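Local coordinates for bumblebee peptidoglycan recognition protein SA (Bombus, PDB 5XZ4) that binds bacterial peptidoglycan, preferring the Dap type to the Lys type, and probably acts as a sensor in insect innate immunity, at residues 55-58 and 59-63; 128-131 and 132-136; 158-161 and 162-165. One frame throughout, in Å; residues are numbered along the deposited sequence.

Interaction 1: residues 55-58 and 59-63. With TRS (2-amino-2-hydroxymethyl-propane-1,3-diol), chain E.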
loop_
_atom_site.group_PDB
_atom_site.type_symbol
_atom_site.label_atom_id
_atom_site.label_comp_id
_atom_site.label_asym_id
_atom_site.label_seq_id
_atom_site.Cartn_x
_atom_site.Cartn_y
_atom_site.Cartn_z
ATOM N N GLU A 55 -13.212 2.670 -1.339
ATOM C CA GLU A 55 -14.155 2.705 -2.461
ATOM C C GLU A 55 -14.018 4.008 -3.294
ATOM O O GLU A 55 -14.057 3.950 -4.524
ATOM C CB GLU A 55 -15.597 2.510 -1.932
ATOM C CG GLU A 55 -16.741 2.928 -2.876
ATOM C CD GLU A 55 -16.754 2.251 -4.242
ATOM O OE1 GLU A 55 -16.172 1.139 -4.394
ATOM O OE2 GLU A 55 -17.350 2.869 -5.188
ATOM N N ASN A 56 -13.869 5.146 -2.620
ATOM C CA ASN A 56 -13.703 6.407 -3.348
ATOM C C ASN A 56 -12.360 6.617 -4.052
ATOM O O ASN A 56 -12.331 7.205 -5.138
ATOM C CB ASN A 56 -14.127 7.538 -2.459
ATOM C CG ASN A 56 -15.650 7.626 -2.405
ATOM O OD1 ASN A 56 -16.270 8.214 -3.299
ATOM N ND2 ASN A 56 -16.254 6.898 -1.469
ATOM N N ILE A 57 -11.285 6.045 -3.503
ATOM C CA ILE A 57 -10.024 6.042 -4.243
ATOM C C ILE A 57 -10.137 5.133 -5.477
ATOM O O ILE A 57 -9.738 5.526 -6.588
ATOM C CB ILE A 57 -8.853 5.595 -3.339
ATOM C CG1 ILE A 57 -8.676 6.593 -2.182
ATOM C CG2 ILE A 57 -7.571 5.494 -4.169
ATOM C CD1 ILE A 57 -7.836 6.088 -1.006
ATOM N N ARG A 58 -10.719 3.933 -5.282
ATOM C CA ARG A 58 -10.962 3.035 -6.412
ATOM C C ARG A 58 -11.794 3.733 -7.522
ATOM O O ARG A 58 -11.471 3.656 -8.713
ATOM C CB ARG A 58 -11.698 1.752 -5.968
ATOM C CG ARG A 58 -11.955 0.764 -7.095
ATOM C CD ARG A 58 -13.287 0.043 -6.920
ATOM N NE ARG A 58 -14.456 0.938 -6.840
ATOM C CZ ARG A 58 -15.007 1.581 -7.871
ATOM N NH1 ARG A 58 -16.095 2.347 -7.643
ATOM N NH2 ARG A 58 -14.531 1.464 -9.111
ATOM N N SER A 59 -12.899 4.376 -7.117
ATOM C CA SER A 59 -13.782 5.057 -8.069
ATOM C C SER A 59 -12.971 6.102 -8.877
ATOM O O SER A 59 -13.099 6.169 -10.111
ATOM C CB SER A 59 -14.895 5.722 -7.279
ATOM O OG SER A 59 -15.786 6.420 -8.151
ATOM N N TYR A 60 -12.159 6.901 -8.187
ATOM C CA TYR A 60 -11.363 7.930 -8.862
ATOM C C TYR A 60 -10.320 7.312 -9.825
ATOM O O TYR A 60 -10.183 7.714 -10.981
ATOM C CB TYR A 60 -10.752 8.863 -7.812
ATOM C CG TYR A 60 -9.994 10.023 -8.432
ATOM C CD1 TYR A 60 -10.667 11.096 -9.063
ATOM C CD2 TYR A 60 -8.589 10.039 -8.395
ATOM C CE1 TYR A 60 -9.942 12.125 -9.654
ATOM C CE2 TYR A 60 -7.882 11.091 -8.969
ATOM C CZ TYR A 60 -8.554 12.129 -9.591
ATOM O OH TYR A 60 -7.851 13.163 -10.176
ATOM N N HIS A 61 -9.645 6.281 -9.340
ATOM C CA HIS A 61 -8.636 5.623 -10.175
ATOM C C HIS A 61 -9.223 4.984 -11.428
ATOM O O HIS A 61 -8.655 5.102 -12.523
ATOM C CB HIS A 61 -7.850 4.584 -9.349
ATOM C CG HIS A 61 -6.892 5.186 -8.367
ATOM N ND1 HIS A 61 -6.013 4.432 -7.605
ATOM C CD2 HIS A 61 -6.627 6.487 -8.071
ATOM C CE1 HIS A 61 -5.297 5.241 -6.848
ATOM N NE2 HIS A 61 -5.640 6.496 -7.113
ATOM N N MET A 62 -10.347 4.275 -11.269
ATOM C CA MET A 62 -10.961 3.593 -12.408
ATOM C C MET A 62 -11.703 4.553 -13.350
ATOM O O MET A 62 -11.534 4.478 -14.565
ATOM C CB MET A 62 -11.866 2.459 -11.933
ATOM C CG MET A 62 -11.040 1.334 -11.287
ATOM S SD MET A 62 -11.997 -0.095 -10.713
ATOM C CE MET A 62 -12.494 -0.785 -12.275
ATOM N N ASP A 63 -12.495 5.468 -12.798
ATOM C CA ASP A 63 -13.335 6.344 -13.650
ATOM C C ASP A 63 -12.589 7.561 -14.175
ATOM O O ASP A 63 -12.803 7.959 -15.317
ATOM C CB ASP A 63 -14.569 6.787 -12.893
ATOM C CG ASP A 63 -15.528 5.664 -12.612
ATOM O OD1 ASP A 63 -15.272 4.505 -13.029
ATOM O OD2 ASP A 63 -16.523 5.988 -11.953
HETATM C C TRS E . -18.535 7.692 -6.116
HETATM C C1 TRS E . -19.263 8.251 -7.353
HETATM C C2 TRS E . -19.184 8.216 -4.841
HETATM C C3 TRS E . -18.589 6.144 -6.117
HETATM N N TRS E . -17.115 8.149 -6.114
HETATM O O1 TRS E . -18.505 8.005 -8.534
HETATM O O2 TRS E . -19.124 9.648 -4.718
HETATM O O3 TRS E . -17.825 5.628 -4.993
HETATM O O HOH W 1 -16.026 2.660 -11.225
#

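Interaction 2: residues 128-131 and 132-136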
loop_
_atom_site.group_PDB
_atom_site.type_symbol
_atom_site.label_atom_id
_atom_site.label_comp_id
_atom_site.label_asym_id
_atom_site.label_seq_id
_atom_site.Cartn_x
_atom_site.Cartn_y
_atom_site.Cartn_z
ATOM N N ILE A 128 4.116 -6.910 6.076
ATOM C CA ILE A 128 5.415 -7.197 5.475
ATOM C C ILE A 128 5.972 -8.492 6.091
ATOM O O ILE A 128 6.433 -9.371 5.361
ATOM C CB ILE A 128 6.375 -5.995 5.630
ATOM C CG1 ILE A 128 5.882 -4.815 4.775
ATOM C CG2 ILE A 128 7.790 -6.380 5.221
ATOM C CD1 ILE A 128 6.477 -3.501 5.183
ATOM N N HIS A 129 5.910 -8.633 7.421
ATOM C CA HIS A 129 6.389 -9.863 8.069
ATOM C C HIS A 129 5.634 -11.097 7.615
ATOM O O HIS A 129 6.264 -12.128 7.390
ATOM C CB HIS A 129 6.363 -9.700 9.574
ATOM C CG HIS A 129 7.529 -8.916 10.079
ATOM N ND1 HIS A 129 8.031 -9.065 11.354
ATOM C CD2 HIS A 129 8.336 -8.013 9.458
ATOM C CE1 HIS A 129 9.053 -8.244 11.520
ATOM N NE2 HIS A 129 9.284 -7.628 10.377
ATOM N N CYS A 130 4.309 -10.986 7.479
ATOM C CA CYS A 130 3.442 -12.047 6.972
ATOM C C CYS A 130 3.885 -12.467 5.590
ATOM O O CYS A 130 4.055 -13.663 5.326
ATOM C CB CYS A 130 1.996 -11.528 6.909
ATOM S SG CYS A 130 0.803 -12.561 6.015
ATOM N N GLY A 131 4.079 -11.481 4.711
ATOM C CA GLY A 131 4.460 -11.732 3.334
ATOM C C GLY A 131 5.774 -12.491 3.248
ATOM O O GLY A 131 5.895 -13.427 2.449
ATOM N N LYS A 132 6.754 -12.065 4.062
ATOM C CA LYS A 132 8.042 -12.784 4.171
ATOM C C LYS A 132 7.850 -14.216 4.684
ATOM O O LYS A 132 8.368 -15.165 4.074
ATOM C CB LYS A 132 9.013 -12.025 5.093
ATOM C CG LYS A 132 9.611 -10.750 4.517
ATOM C CD LYS A 132 10.837 -10.334 5.319
ATOM C CE LYS A 132 10.469 -9.319 6.378
ATOM N NZ LYS A 132 11.515 -9.220 7.452
ATOM N N SER A 133 7.105 -14.369 5.777
ATOM C CA SER A 133 6.868 -15.672 6.420
ATOM C C SER A 133 6.249 -16.685 5.465
ATOM O O SER A 133 6.650 -17.864 5.436
ATOM C CB SER A 133 5.943 -15.475 7.614
ATOM O OG SER A 133 6.664 -14.966 8.714
ATOM N N LYS A 134 5.300 -16.203 4.667
ATOM C CA LYS A 134 4.545 -17.024 3.708
ATOM C C LYS A 134 5.379 -17.346 2.476
ATOM O O LYS A 134 5.125 -18.351 1.809
ATOM C CB LYS A 134 3.264 -16.308 3.268
ATOM C CG LYS A 134 2.092 -16.429 4.225
ATOM C CD LYS A 134 0.921 -15.597 3.715
ATOM C CE LYS A 134 -0.378 -15.872 4.468
ATOM N NZ LYS A 134 -1.018 -17.179 4.139
ATOM N N GLY A 135 6.343 -16.481 2.165
ATOM C CA GLY A 135 7.195 -16.644 0.990
ATOM C C GLY A 135 6.734 -15.853 -0.223
ATOM O O GLY A 135 7.245 -16.045 -1.319
ATOM N N ILE A 136 5.760 -14.962 -0.022
ATOM C CA ILE A 136 5.276 -14.060 -1.076
ATOM C C ILE A 136 6.298 -12.942 -1.342
ATOM O O ILE A 136 6.501 -12.527 -2.489
ATOM C CB ILE A 136 3.908 -13.445 -0.683
ATOM C CG1 ILE A 136 2.852 -14.540 -0.437
ATOM C CG2 ILE A 136 3.439 -12.442 -1.742
ATOM C CD1 ILE A 136 1.653 -14.074 0.361
#

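Interaction 3: residues 158-161 and 162-165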
loop_
_atom_site.group_PDB
_atom_site.type_symbol
_atom_site.label_atom_id
_atom_site.label_comp_id
_atom_site.label_asym_id
_atom_site.label_seq_id
_atom_site.Cartn_x
_atom_site.Cartn_y
_atom_site.Cartn_z
ATOM N N LYS A 158 6.958 12.885 7.223
ATOM C CA LYS A 158 6.872 12.290 8.541
ATOM C C LYS A 158 6.821 10.751 8.496
ATOM O O LYS A 158 7.542 10.096 9.241
ATOM C CB LYS A 158 5.707 12.874 9.340
ATOM C CG LYS A 158 5.754 12.557 10.817
ATOM C CD LYS A 158 6.684 13.480 11.594
ATOM C CE LYS A 158 6.671 13.133 13.076
ATOM N NZ LYS A 158 7.829 13.749 13.769
ATOM N N LEU A 159 5.982 10.199 7.606
ATOM C CA LEU A 159 5.902 8.753 7.425
ATOM C C LEU A 159 7.223 8.211 6.871
ATOM O O LEU A 159 7.651 7.126 7.266
ATOM C CB LEU A 159 4.718 8.365 6.542
ATOM C CG LEU A 159 4.511 6.881 6.237
ATOM C CD1 LEU A 159 4.529 5.949 7.443
ATOM C CD2 LEU A 159 3.180 6.768 5.523
ATOM N N GLN A 160 7.859 8.962 5.976
ATOM C CA GLN A 160 9.186 8.586 5.474
ATOM C C GLN A 160 10.196 8.389 6.617
ATOM O O GLN A 160 10.946 7.409 6.622
ATOM C CB GLN A 160 9.680 9.592 4.437
ATOM C CG GLN A 160 11.065 9.270 3.865
ATOM C CD GLN A 160 11.061 8.081 2.914
ATOM O OE1 GLN A 160 10.017 7.654 2.439
ATOM N NE2 GLN A 160 12.235 7.549 2.617
ATOM N N LYS A 161 10.199 9.305 7.587
ATOM C CA LYS A 161 11.038 9.157 8.788
ATOM C C LYS A 161 10.645 7.909 9.594
ATOM O O LYS A 161 11.511 7.153 10.040
ATOM C CB LYS A 161 10.990 10.428 9.660
ATOM C CG LYS A 161 11.710 11.620 9.044
ATOM C CD LYS A 161 11.710 12.862 9.930
ATOM C CE LYS A 161 12.531 13.998 9.319
ATOM N NZ LYS A 161 11.894 14.607 8.110
ATOM N N GLN A 162 9.340 7.660 9.750
ATOM C CA GLN A 162 8.867 6.545 10.562
ATOM C C GLN A 162 9.296 5.164 10.018
ATOM O O GLN A 162 9.657 4.277 10.781
ATOM C CB GLN A 162 7.335 6.610 10.727
ATOM C CG GLN A 162 6.842 7.805 11.553
ATOM C CD GLN A 162 5.317 7.915 11.544
ATOM O OE1 GLN A 162 4.719 8.337 10.558
ATOM N NE2 GLN A 162 4.701 7.549 12.647
ATOM N N ILE A 163 9.250 4.969 8.701
ATOM C CA ILE A 163 9.618 3.668 8.131
ATOM C C ILE A 163 11.115 3.330 8.256
ATOM O O ILE A 163 11.477 2.154 8.157
ATOM C CB ILE A 163 9.124 3.464 6.675
ATOM C CG1 ILE A 163 9.830 4.407 5.697
ATOM C CG2 ILE A 163 7.606 3.594 6.594
ATOM C CD1 ILE A 163 9.477 4.160 4.242
ATOM N N LYS A 164 11.966 4.334 8.503
ATOM C CA LYS A 164 13.401 4.102 8.743
ATOM C C LYS A 164 13.679 3.262 10.011
ATOM O O LYS A 164 14.796 2.746 10.179
ATOM C CB LYS A 164 14.186 5.428 8.760
ATOM C CG LYS A 164 14.076 6.202 7.455
ATOM C CD LYS A 164 14.869 7.495 7.480
ATOM C CE LYS A 164 14.714 8.203 6.147
ATOM N NZ LYS A 164 15.581 9.401 6.027
ATOM N N ASN A 165 12.660 3.113 10.880
ATOM C CA ASN A 165 12.765 2.302 12.094
ATOM C C ASN A 165 12.660 0.782 11.816
ATOM O O ASN A 165 12.875 -0.035 12.709
ATOM C CB ASN A 165 11.692 2.729 13.115
ATOM C CG ASN A 165 11.871 4.159 13.612
ATOM O OD1 ASN A 165 12.983 4.614 13.832
ATOM N ND2 ASN A 165 10.768 4.858 13.803
#

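Interaction 1: residues 55-58 and 59-63
Arg58 reaches forward along helix 47-64 to Met62, one turn on, where NH2 gives SD a weak hydrogen bond of 3.4 Å at the edge of the guanidinium. CG of Arg58 leaves anti to the backbone N (chi1 -179°); bends at the next two torsions then turn the same guanidinium to Glu55 behind it. Arg58 holds Glu55 side-on in a salt bridge, NE to OE1 of Glu55 at 3.0 Å, from above the carboxylate plane, and NH1 to OE2 at 2.8 Å, on the syn side but tilted out of that plane. This packed side lies against Arg13 and Trp16 of helix 13-16. On a separate face of the helix, the CG2 methyl of Ile57 sits over the His61 ring, 3.7 Å from its centroid, a CH-pi contact. The looser side is wet: water 1 bridges Arg58 NH2 and Asp63 OD1, and a TRS molecule, probably from the crystallisation liquor, donates from O3 to Glu55 OE2 and from N to Asn56 OD1 and Ser59 OG. A leucine here, with no guanidinium, would probably leave the Glu55 carboxylate without its charged mate and freer to turn. Glu55, also hydrogen-bonded to Thr17, has a guanidinium against both its oxygens, which would probably keep it ionised.

Interaction 2: residues 128-131 and 132-136
Ile128 O takes the amide of Lys132 and His129 O that of Ser133, as regular helix bonds of 3.0 and 2.9 Å from O to N; Cys130 O then accepts from Lys134 N. At Gly131 this pattern gives way. Its O accepts weakly from Gly135 N and, one residue further, from Ile136 N at 2.9 Å, while Gly135 N also makes a weak bond to Lys132 O. Gly135 has positive phi (96°), where a side chain would press on the carbonyl O of Lys134, so glycine suits the place. The side chains split into two groups. Lys132 sets off with CG anti to its carbonyl carbon (chi1 -73°), bends at its third torsion and runs alongside the His129 side chain in the same direction; NZ comes 3.9 Å from His129 CD2, while CE lies 4.1 Å from CG2 of Ile128. The charged end of Lys132 pairs in a salt bridge with Glu168, which is also weakly hydrogen-bonded by His129 NE2, so a carboxylate probably offsets the ammonium's closeness to the imidazole. In the other group the aliphatic part of Lys134 lies along Cys130, with CD and CE each 3.8 Å from SG. That sulfur forms the disulfide with Cys7, so the lysine chain covers a covalent link to the start of the modelled chain. Further on, CB of Ile136 approaches Gly131 O at 3.7 Å, and its side chain rests on Trp88. The paired bonds, both weak, from Ile136 N to Gly131 O and from Gly135 N to Lys132 O, closing round a glycine of positive phi, mark a Schellman motif, which here terminates helix 118-134 just before strand 137-138.

Interaction 3: residues 158-161 and 162-165
The side chain of Gln162 crosses that of Leu159 at about a right angle on helix 157-163, a short amphipathic helix of the C-terminal region whose Leu159 and Gln162 both rest on Leu121 of helix 118-134. Gln162 starts with CG anti to its carbonyl carbon (chi1 -67°) and stays extended, so the chain runs back over the preceding turn: CG passes 3.3 Å from Lys158 O, and OE1 lies 3.4 Å from CA of Leu159. Its NE2 is hydrogen-bonded to the carbonyl of Ala116, tying the amide to the loop that leads into helix 118-134. Leu159 sends CD1 to the CG2 methyl of Ile163, 4.0 Å away, an apolar contact one turn along. Ile163 adopts a first torsion seldom found in helices: CG1 stands between the backbone N and the carbonyl carbon (chi1 67°), pressed to 3.3 Å from Gln160 O, which leaves CG2 on the side facing Leu159. Gln160 bends at its second torsion, bringing OE1 to 4.0 Å from CD1 of Ile163, the two chains crossing at a slant; this oxygen is buried with no polar partner in the model, whereas NE2 is hydrogen-bonded to OE1 of Gln148. Lys164 stretches fully out, its CG against Gln160 O and its far carbons still near that oxygen, while the chain also touches Trp169. The backbone bonds shorten their span at the end, from four residues in Gln162 N to Lys158 O and Ile163 N to Leu159 O, to three: Lys164 N meets Lys161 O at 3.2 Å, from above the carbonyl plane and 59° out of it.

How the interactions relate
Taken from the N terminus, the three contacts follow one another in series; each joins neighbouring turns, so none closes a long loop, and none encloses or crosses another. Interaction 1 lies on helix 47-64, facing helix 13-16, on the opposite side of the chain's centre from the other two, with about 28 Å between its centre and that of interaction 2. Interaction 2 ends helix 118-134, where the disulfide brings in the first modelled residue. Interaction 3, on helix 157-163, packs against an earlier part of that same helix 118-134, and its nearest atoms come about 7 Å from interaction 2. The segment after it supplies Glu168, drawing the C-terminal region back to residues 128-136.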